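Local structure of putative sensory box/GGDEF family protein (3LID) at residues Q36-L50 and L65-Y79. The protein is a putative sensory signalling protein, probably a diguanylate cyclase that makes cyclic di-GMP from GTP, represented here by its extracellular PDC-fold sensor domain. Sequence-based numbering, arbitrary orientation. Where two conformers were deposited one is given.
Sequences QIETISDLLGHSQSL and LENMWSSVARNQKLY
Leu44 and Trp69 meet where two nearly antiparallel helices, 36-45 and 65-76, lie with their axes 12.5 Å apart, a spacing wide enough to need large side chains between them. The branched end of Leu44 fills it well: its CD2 lies 3.8 Å from Trp69 NE1, with Val72 and Met68 close by. The indole is wedged further by Leu65, whose CD1 packs over one face of the ring toward its rim, while Leu50 CD1 lies 3.9 Å from Leu65 CD2, the two leucines running alongside each other.

Tryptophan suits this place because it is bulky yet keeps one polar group. Trp69 NE1 donates to a water O 3.0 Å away in the ring plane. That water in turn donates to Leu44 O and bonds to Ser47 OG, stitching the end of helix 36-45 to the indole. Ser47 also caps the next helix: with its OG turned between backbone N and carbonyl carbon (chi1 83°), it accepts from Leu50 N at 3.1 Å.

At the other end, Tyr79 reaches across with its hydroxyl: OH lies 3.7 Å from Ile40 CG2 and 2.6 Å from a second water, which donates weakly to Gln36 O. Leu78 CD1 sits over the centre of the tyrosine ring and also touches Ile37 CG1.

The other margin is looser and more polar. There Gln36 and Gln76, long polar side chains suited to a partly exposed edge, reach toward each other from the two helices, and Met68 and Val72 are only partly buried.

Beneath the helix pair runs the antiparallel sheet of this PDC domain: Leu44 and Trp69 both rest on Leu168 of strand 163-173, Leu50 and Trp69 on Phe84, and Tyr79 opens strand 79-86 beside Val172.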
loop_
_atom_site.group_PDB
_atom_site.type_symbol
_atom_site.label_atom_id
_atom_site.label_comp_id
_atom_site.label_asym_id
_atom_site.label_seq_id
_atom_site.Cartn_x
_atom_site.Cartn_y
_atom_site.Cartn_z
ATOM N N GLN A 36 -0.306 12.190 4.230
ATOM C CA GLN A 36 -1.790 12.287 4.293
ATOM C C GLN A 36 -2.277 11.161 5.294
ATOM O O GLN A 36 -3.159 11.348 6.128
ATOM C CB GLN A 36 -2.356 12.008 2.899
ATOM C CG GLN A 36 -3.805 12.110 2.718
ATOM C CD GLN A 36 -4.258 11.840 1.232
ATOM O OE1 GLN A 36 -3.516 12.109 0.257
ATOM N NE2 GLN A 36 -5.471 11.318 1.075
ATOM N N ILE A 37 -1.683 9.969 5.154
ATOM C CA ILE A 37 -2.042 8.853 6.048
ATOM C C ILE A 37 -1.630 9.187 7.534
ATOM O O ILE A 37 -2.424 8.953 8.501
ATOM C CB ILE A 37 -1.273 7.619 5.637
ATOM C CG1 ILE A 37 -1.902 7.014 4.357
ATOM C CG2 ILE A 37 -1.436 6.546 6.784
ATOM C CD1 ILE A 37 -0.911 5.960 3.778
ATOM N N GLU A 38 -0.446 9.712 7.723
ATOM C CA GLU A 38 -0.035 10.129 9.091
ATOM C C GLU A 38 -0.964 11.138 9.712
ATOM O O GLU A 38 -1.320 10.999 10.877
ATOM C CB GLU A 38 1.396 10.615 9.120
ATOM C CG GLU A 38 2.395 9.482 8.721
ATOM C CD GLU A 38 3.812 9.991 8.502
ATOM O OE1 GLU A 38 4.009 11.191 8.183
ATOM O OE2 GLU A 38 4.753 9.143 8.574
ATOM N N THR A 39 -1.382 12.125 8.936
ATOM C CA THR A 39 -2.264 13.139 9.471
ATOM C C THR A 39 -3.633 12.607 9.828
ATOM O O THR A 39 -4.207 12.940 10.945
ATOM C CB THR A 39 -2.353 14.324 8.485
ATOM O OG1 THR A 39 -0.999 14.772 8.223
ATOM C CG2 THR A 39 -3.247 15.434 9.098
ATOM N N ILE A 40 -4.220 11.842 8.908
ATOM C CA ILE A 40 -5.579 11.369 9.080
ATOM C C ILE A 40 -5.535 10.333 10.223
ATOM O O ILE A 40 -6.516 10.267 11.023
ATOM C CB ILE A 40 -6.091 10.739 7.770
ATOM C CG1 ILE A 40 -6.439 11.788 6.749
ATOM C CG2 ILE A 40 -7.345 9.903 7.982
ATOM C CD1 ILE A 40 -7.704 12.666 7.157
ATOM N N SER A 41 -4.482 9.516 10.302
ATOM C CA SER A 41 -4.495 8.456 11.391
ATOM C C SER A 41 -4.495 9.160 12.759
ATOM O O SER A 41 -5.218 8.723 13.723
ATOM C CB SER A 41 -3.244 7.590 11.306
ATOM O OG SER A 41 -3.322 6.911 10.063
ATOM N N ASP A 42 -3.680 10.201 12.874
ATOM C CA ASP A 42 -3.646 10.982 14.127
ATOM C C ASP A 42 -5.020 11.608 14.435
ATOM O O ASP A 42 -5.486 11.578 15.597
ATOM C CB ASP A 42 -2.574 12.045 14.021
ATOM C CG ASP A 42 -2.586 13.019 15.228
ATOM O OD1 ASP A 42 -2.194 12.586 16.308
ATOM O OD2 ASP A 42 -3.014 14.184 15.072
ATOM N N LEU A 43 -5.707 12.174 13.420
ATOM C CA LEU A 43 -7.033 12.789 13.651
ATOM C C LEU A 43 -8.011 11.694 14.038
ATOM O O LEU A 43 -8.811 11.897 14.978
ATOM C CB LEU A 43 -7.547 13.479 12.394
ATOM C CG LEU A 43 -6.840 14.862 12.185
ATOM C CD1 LEU A 43 -7.050 15.317 10.772
ATOM C CD2 LEU A 43 -7.456 15.891 13.148
ATOM N N LEU A 44 -7.957 10.509 13.386
ATOM C CA LEU A 44 -8.976 9.528 13.793
ATOM C C LEU A 44 -8.725 8.997 15.235
ATOM O O LEU A 44 -9.656 8.684 15.964
ATOM C CB LEU A 44 -8.910 8.323 12.856
ATOM C CG LEU A 44 -9.451 8.668 11.433
ATOM C CD1 LEU A 44 -9.075 7.516 10.467
ATOM C CD2 LEU A 44 -10.937 8.861 11.471
ATOM N N GLY A 45 -7.478 8.944 15.614
ATOM C CA GLY A 45 -7.142 8.373 16.901
ATOM C C GLY A 45 -7.489 9.356 18.003
ATOM O O GLY A 45 -7.663 8.939 19.142
ATOM N N HIS A 46 -7.592 10.624 17.686
ATOM C CA HIS A 46 -7.909 11.669 18.681
ATOM C C HIS A 46 -9.295 12.287 18.475
ATOM O O HIS A 46 -9.544 13.446 18.867
ATOM C CB HIS A 46 -6.779 12.725 18.717
ATOM C CG HIS A 46 -5.509 12.219 19.319
ATOM N ND1 HIS A 46 -4.449 11.717 18.572
ATOM C CD2 HIS A 46 -5.151 12.072 20.622
ATOM C CE1 HIS A 46 -3.496 11.305 19.391
ATOM N NE2 HIS A 46 -3.891 11.529 20.633
ATOM N N SER A 47 -10.234 11.546 17.922
ATOM C CA SER A 47 -11.440 12.156 17.481
ATOM C C SER A 47 -12.479 12.091 18.592
ATOM O O SER A 47 -12.517 11.168 19.432
ATOM C CB SER A 47 -11.972 11.497 16.219
ATOM O OG SER A 47 -12.691 10.365 16.495
ATOM N N GLN A 48 -13.269 13.120 18.602
ATOM C CA GLN A 48 -14.357 13.211 19.585
ATOM C C GLN A 48 -15.367 12.044 19.447
ATOM O O GLN A 48 -15.844 11.484 20.462
ATOM C CB GLN A 48 -15.110 14.529 19.357
ATOM C CG GLN A 48 -16.173 14.810 20.443
ATOM C CD GLN A 48 -15.508 15.119 21.747
ATOM O OE1 GLN A 48 -14.670 16.032 21.831
ATOM N NE2 GLN A 48 -15.860 14.367 22.791
ATOM N N SER A 49 -15.698 11.678 18.217
ATOM C CA SER A 49 -16.682 10.624 17.989
ATOM C C SER A 49 -16.146 9.297 18.519
ATOM O O SER A 49 -16.879 8.485 19.045
ATOM C CB SER A 49 -17.111 10.544 16.505
ATOM O OG SER A 49 -16.005 10.463 15.599
ATOM N N LEU A 50 -14.842 9.050 18.349
ATOM C CA LEU A 50 -14.334 7.783 18.861
ATOM C C LEU A 50 -14.316 7.846 20.417
ATOM O O LEU A 50 -14.726 6.878 21.099
ATOM C CB LEU A 50 -12.916 7.488 18.330
ATOM C CG LEU A 50 -12.174 6.302 18.911
ATOM C CD1 LEU A 50 -12.926 5.004 18.609
ATOM C CD2 LEU A 50 -10.706 6.272 18.334
ATOM N N LEU A 65 -20.164 7.180 15.247
ATOM C CA LEU A 65 -18.770 6.832 14.906
ATOM C C LEU A 65 -18.742 6.170 13.510
ATOM O O LEU A 65 -17.936 6.548 12.664
ATOM C CB LEU A 65 -18.202 5.847 15.925
ATOM C CG LEU A 65 -16.776 5.394 15.643
ATOM C CD1 LEU A 65 -15.838 6.613 15.616
ATOM C CD2 LEU A 65 -16.335 4.442 16.808
ATOM N N GLU A 66 -19.636 5.206 13.268
ATOM C CA GLU A 66 -19.662 4.479 12.006
ATOM C C GLU A 66 -19.921 5.461 10.833
ATOM O O GLU A 66 -19.271 5.385 9.788
ATOM C CB GLU A 66 -20.780 3.491 11.993
ATOM C CG GLU A 66 -20.418 2.205 12.837
ATOM C CD GLU A 66 -21.577 1.217 12.999
ATOM O OE1 GLU A 66 -22.755 1.620 12.834
ATOM O OE2 GLU A 66 -21.252 0.038 13.244
ATOM N N ASN A 67 -20.855 6.381 11.028
ATOM C CA ASN A 67 -21.161 7.361 9.965
ATOM C C ASN A 67 -19.960 8.234 9.690
ATOM O O ASN A 67 -19.698 8.567 8.523
ATOM C CB ASN A 67 -22.403 8.200 10.361
ATOM C CG ASN A 67 -23.668 7.362 10.285
ATOM O OD1 ASN A 67 -23.634 6.296 9.736
ATOM N ND2 ASN A 67 -24.758 7.813 10.892
ATOM N N MET A 68 -19.235 8.635 10.751
ATOM C CA MET A 68 -18.063 9.450 10.568
ATOM C C MET A 68 -16.988 8.672 9.797
ATOM O O MET A 68 -16.401 9.188 8.785
ATOM C CB MET A 68 -17.532 9.881 11.943
ATOM C CG MET A 68 -16.443 10.937 11.937
ATOM S SD MET A 68 -14.770 10.326 11.810
ATOM C CE MET A 68 -14.377 9.715 13.525
ATOM N N TRP A 69 -16.695 7.443 10.248
ATOM C CA TRP A 69 -15.658 6.669 9.563
ATOM C C TRP A 69 -16.059 6.371 8.109
ATOM O O TRP A 69 -15.188 6.327 7.261
ATOM C CB TRP A 69 -15.412 5.372 10.332
ATOM C CG TRP A 69 -14.585 5.602 11.520
ATOM C CD1 TRP A 69 -14.145 6.806 12.039
ATOM C CD2 TRP A 69 -14.107 4.591 12.428
ATOM N NE1 TRP A 69 -13.384 6.578 13.167
ATOM C CE2 TRP A 69 -13.316 5.232 13.385
ATOM C CE3 TRP A 69 -14.216 3.207 12.445
ATOM C CZ2 TRP A 69 -12.685 4.534 14.439
ATOM C CZ3 TRP A 69 -13.566 2.484 13.448
ATOM C CH2 TRP A 69 -12.820 3.167 14.440
ATOM N N SER A 70 -17.336 6.112 7.827
ATOM C CA SER A 70 -17.763 5.872 6.478
ATOM C C SER A 70 -17.483 7.144 5.662
ATOM O O SER A 70 -17.057 7.009 4.481
ATOM C CB SER A 70 -19.258 5.554 6.459
ATOM O OG SER A 70 -19.496 4.297 7.114
ATOM N N SER A 71 -17.810 8.319 6.218
ATOM C CA SER A 71 -17.517 9.592 5.504
ATOM C C SER A 71 -16.047 9.760 5.238
ATOM O O SER A 71 -15.639 10.251 4.160
ATOM C CB SER A 71 -18.063 10.787 6.322
ATOM O OG SER A 71 -19.497 10.717 6.381
ATOM N N VAL A 72 -15.224 9.440 6.236
ATOM C CA VAL A 72 -13.763 9.600 6.069
ATOM C C VAL A 72 -13.305 8.607 4.946
ATOM O O VAL A 72 -12.431 8.978 4.117
ATOM C CB VAL A 72 -12.983 9.312 7.400
ATOM C CG1 VAL A 72 -11.480 9.215 7.114
ATOM C CG2 VAL A 72 -13.284 10.431 8.384
ATOM N N ALA A 73 -13.818 7.367 4.965
ATOM C CA ALA A 73 -13.375 6.415 3.949
ATOM C C ALA A 73 -13.762 6.910 2.540
ATOM O O ALA A 73 -12.991 6.709 1.605
ATOM C CB ALA A 73 -14.033 5.001 4.179
ATOM N N ARG A 74 -14.987 7.403 2.382
ATOM C CA ARG A 74 -15.407 7.928 1.058
ATOM C C ARG A 74 -14.545 9.135 0.622
ATOM O O ARG A 74 -14.262 9.316 -0.599
ATOM C CB ARG A 74 -16.904 8.316 1.044
ATOM C CG ARG A 74 -17.843 7.051 1.196
ATOM C CD ARG A 74 -19.319 7.457 0.928
ATOM N NE ARG A 74 -19.780 8.329 2.007
ATOM C CZ ARG A 74 -20.425 7.887 3.089
ATOM N NH1 ARG A 74 -20.767 6.599 3.205
ATOM N NH2 ARG A 74 -20.790 8.761 4.013
ATOM N N ASN A 75 -14.159 9.979 1.582
ATOM C CA ASN A 75 -13.350 11.168 1.304
ATOM C C ASN A 75 -11.886 10.824 0.984
ATOM O O ASN A 75 -11.317 11.365 -0.011
ATOM C CB ASN A 75 -13.377 12.072 2.522
ATOM C CG ASN A 75 -12.490 13.316 2.364
ATOM O OD1 ASN A 75 -11.304 13.303 2.611
ATOM N ND2 ASN A 75 -13.117 14.405 2.038
ATOM N N GLN A 76 -11.316 9.852 1.703
ATOM C CA GLN A 76 -9.887 9.542 1.551
ATOM C C GLN A 76 -9.577 8.461 0.487
ATOM O O GLN A 76 -8.465 8.465 -0.037
ATOM C CB GLN A 76 -9.291 9.126 2.915
ATOM C CG GLN A 76 -9.212 10.303 3.865
ATOM C CD GLN A 76 -8.194 11.335 3.366
ATOM O OE1 GLN A 76 -8.556 12.467 2.972
ATOM N NE2 GLN A 76 -6.994 10.939 3.290
ATOM N N LYS A 77 -10.494 7.505 0.311
ATOM C CA LYS A 77 -10.511 6.422 -0.714
ATOM C C LYS A 77 -9.439 5.317 -0.499
ATOM O O LYS A 77 -9.656 4.190 -0.967
ATOM C CB LYS A 77 -10.398 6.954 -2.158
ATOM C CG LYS A 77 -11.497 7.989 -2.380
ATOM C CD LYS A 77 -11.329 8.540 -3.812
ATOM C CE LYS A 77 -12.130 9.788 -3.965
ATOM N NZ LYS A 77 -13.510 9.426 -4.156
ATOM N N LEU A 78 -8.337 5.632 0.184
ATOM C CA LEU A 78 -7.250 4.690 0.249
ATOM C C LEU A 78 -7.343 3.693 1.417
ATOM O O LEU A 78 -6.476 2.810 1.525
ATOM C CB LEU A 78 -5.867 5.399 0.325
ATOM C CG LEU A 78 -5.720 6.439 1.456
ATOM C CD1 LEU A 78 -5.282 5.703 2.641
ATOM C CD2 LEU A 78 -4.604 7.498 1.088
ATOM N N TYR A 79 -8.360 3.850 2.243
ATOM C CA TYR A 79 -8.607 2.835 3.330
ATOM C C TYR A 79 -9.652 1.824 2.920
ATOM O O TYR A 79 -10.770 2.207 2.587
ATOM C CB TYR A 79 -9.033 3.500 4.644
ATOM C CG TYR A 79 -8.052 4.526 5.096
ATOM C CD1 TYR A 79 -6.845 4.146 5.655
ATOM C CD2 TYR A 79 -8.306 5.915 4.902
ATOM C CE1 TYR A 79 -5.902 5.085 6.062
ATOM C CE2 TYR A 79 -7.367 6.854 5.326
ATOM C CZ TYR A 79 -6.154 6.431 5.839
ATOM O OH TYR A 79 -5.216 7.357 6.241
HETATM O O HOH W 1 -5.170 9.487 4.705
HETATM O O HOH W 2 -11.979 8.421 15.063
#